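Local coordinates for ThiJ/PfpI family protein (Francisella tularensis subsp. novicida, PDB 4P5P) that probably acts as a glyoxalase III-type enzyme of the DJ-1/PfpI family, and is also classed as a cysteine protease and virulence factor, at residues S159-E162 / E163-G167. Sequence-based numbering, arbitrary orientation.
Sequences SNNE and EKIVG
The CD1 methyl of Ile165 lies off one face of the Asn161 amide, nearest OD1 (Asn161 OD1 to Ile165 CD1 3.8 Å), the two side chains crossing at a slant; Asn161 ND2 hydrogen-bonds to Glu192. CG of Asn161 stands opposite its backbone N (chi1 177°), which brings the amide to the isoleucine one helical turn later. The second flat group, the Glu162 carboxylate, turns back to Ser159: Ser159 N reaches OE1 (3.1 Å) almost along the C-O axis, whereas Ser159 OG reaches it (2.7 Å) from above the carboxylate plane, 42° out of it. Glu162 N in turn donates to Ser159 OG at 3.1 Å, completing a capping box. From there i to i+4 bonds join Glu163 N to Ser159 O, Lys164 N to Asn160 O, Ile165 N to Asn161 O and Val166 N to Glu162 O, all 2.9 to 3.1 Å. Gly167, with positive phi (75°) and two bonds back into the last turn, one from its N to Lys164 O, closes the helix in a Schellman motif. This short capped helix borders the cysteine region of the flavodoxin-like fold: Glu163 bonds to His102 and to His133, which follows Cys132, a sulfinic acid here. Helix 160-165 thus ties the loops after strands 95-98 and 127-130 to Ser175 and Asp178 (Asn160 OD1 and ND2) and Glu177 (Asn160 N) around helix 176-182, and to Gln207 and Asn208 beyond strand 203-206, partners of Glu162.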
ATOM      1  N   SER A 159       2.190   5.733  11.968  1.00 17.52           N
ATOM      2  CA  SER A 159       2.930   6.687  12.791  1.00 19.40           C
ATOM      3  C   SER A 159       3.819   5.982  13.806  1.00 19.47           C
ATOM      4  O   SER A 159       3.566   4.839  14.167  1.00 21.41           O
ATOM      5  CB  SER A 159       1.961   7.631  13.511  1.00 21.32           C
ATOM      6  OG  SER A 159       1.254   6.956  14.528  1.00 22.84           O
ATOM      7  N   ASN A 160       4.859   6.670  14.273  1.00 20.44           N
ATOM      8  CA  ASN A 160       5.716   6.119  15.316  1.00 18.90           C
ATOM      9  C   ASN A 160       4.938   5.815  16.593  1.00 20.71           C
ATOM     10  O   ASN A 160       5.224   4.845  17.285  1.00 20.67           O
ATOM     11  CB  ASN A 160       6.861   7.079  15.628  1.00 19.96           C
ATOM     12  CG  ASN A 160       7.894   7.107  14.542  1.00 21.25           C
ATOM     13  OD1 ASN A 160       7.953   6.203  13.720  1.00 23.26           O
ATOM     14  ND2 ASN A 160       8.727   8.143  14.533  1.00 21.27           N
ATOM     15  N   ASN A 161       3.958   6.659  16.882  1.00 22.22           N
ATOM     16  CA  ASN A 161       3.075   6.480  18.029  1.00 23.43           C
ATOM     17  C   ASN A 161       2.339   5.148  17.923  1.00 23.18           C
ATOM     18  O   ASN A 161       2.360   4.335  18.845  1.00 23.28           O
ATOM     19  CB  ASN A 161       2.091   7.648  18.096  1.00 25.48           C
ATOM     20  CG  ASN A 161       1.079   7.518  19.218  1.00 28.71           C
ATOM     21  OD1 ASN A 161       1.383   7.045  20.323  1.00 29.89           O
ATOM     22  ND2 ASN A 161      -0.142   7.973  18.945  1.00 29.89           N
ATOM     23  N   GLU A 162       1.703   4.926  16.777  1.00 22.41           N
ATOM     24  CA  GLU A 162       0.970   3.688  16.543  1.00 21.88           C
ATOM     25  C   GLU A 162       1.921   2.491  16.604  1.00 21.79           C
ATOM     26  O   GLU A 162       1.581   1.458  17.174  1.00 22.81           O
ATOM     27  CB  GLU A 162       0.233   3.749  15.195  1.00 22.20           C
ATOM     28  CG  GLU A 162      -1.085   4.504  15.279  1.00 21.39           C
ATOM     29  CD  GLU A 162      -1.508   5.184  13.985  1.00 20.73           C
ATOM     30  OE1 GLU A 162      -0.641   5.635  13.206  1.00 20.24           O
ATOM     31  OE2 GLU A 162      -2.734   5.298  13.757  1.00 22.47           O
ATOM     32  N   GLU A 163       3.114   2.632  16.027  1.00 21.31           N
ATOM     33  CA  GLU A 163       4.107   1.553  16.054  1.00 21.66           C
ATOM     34  C   GLU A 163       4.516   1.192  17.496  1.00 22.88           C
ATOM     35  O   GLU A 163       4.713   0.022  17.829  1.00 22.21           O
ATOM     36  CB  GLU A 163       5.345   1.940  15.224  1.00 21.73           C
ATOM     37  CG  GLU A 163       6.177   0.745  14.786  1.00 21.22           C
ATOM     38  CD  GLU A 163       5.525  -0.035  13.642  1.00 20.51           C
ATOM     39  OE1 GLU A 163       5.743   0.354  12.473  1.00 20.48           O
ATOM     40  OE2 GLU A 163       4.797  -1.022  13.903  1.00 22.03           O
ATOM     41  N   LYS A 164       4.633   2.201  18.351  1.00 22.93           N
ATOM     42  CA  LYS A 164       4.957   1.985  19.758  1.00 25.42           C
ATOM     43  C   LYS A 164       3.815   1.288  20.502  1.00 25.28           C
ATOM     44  O   LYS A 164       4.047   0.387  21.311  1.00 25.98           O
ATOM     45  CB  LYS A 164       5.300   3.325  20.416  1.00 29.36           C
ATOM     46  CG  LYS A 164       5.835   3.198  21.831  1.00 35.14           C
ATOM     47  CD  LYS A 164       6.292   4.541  22.380  1.00 40.31           C
ATOM     48  CE  LYS A 164       6.685   4.425  23.846  1.00 43.54           C
ATOM     49  NZ  LYS A 164       7.380   5.640  24.350  1.00 45.82           N
ATOM     50  N   ILE A 165       2.587   1.699  20.220  1.00 26.05           N
ATOM     51  CA  ILE A 165       1.420   1.090  20.845  1.00 25.40           C
ATOM     52  C   ILE A 165       1.342  -0.412  20.562  1.00 26.51           C
ATOM     53  O   ILE A 165       1.007  -1.187  21.456  1.00 27.35           O
ATOM     54  CB  ILE A 165       0.124   1.780  20.376  1.00 26.51           C
ATOM     55  CG1 ILE A 165       0.055   3.197  20.956  1.00 26.35           C
ATOM     56  CG2 ILE A 165      -1.116   0.995  20.800  1.00 26.83           C
ATOM     57  CD1 ILE A 165      -0.981   4.086  20.299  1.00 26.48           C
ATOM     58  N   VAL A 166       1.652  -0.830  19.334  1.00 26.31           N
ATOM     59  CA  VAL A 166       1.570  -2.251  18.976  1.00 27.78           C
ATOM     60  C   VAL A 166       2.859  -3.018  19.314  1.00 28.64           C
ATOM     61  O   VAL A 166       2.961  -4.224  19.060  1.00 29.73           O
ATOM     62  CB  VAL A 166       1.237  -2.445  17.472  1.00 28.15           C
ATOM     63  CG1 VAL A 166      -0.105  -1.811  17.140  1.00 28.21           C
ATOM     64  CG2 VAL A 166       2.334  -1.887  16.580  1.00 27.79           C
ATOM     65  N   GLY A 167       3.839  -2.313  19.875  1.00 27.60           N
ATOM     66  CA  GLY A 167       5.032  -2.937  20.419  1.00 27.99           C
ATOM     67  C   GLY A 167       6.062  -3.426  19.418  1.00 28.06           C
ATOM     68  O   GLY A 167       6.832  -4.339  19.719  1.00 29.19           O
TER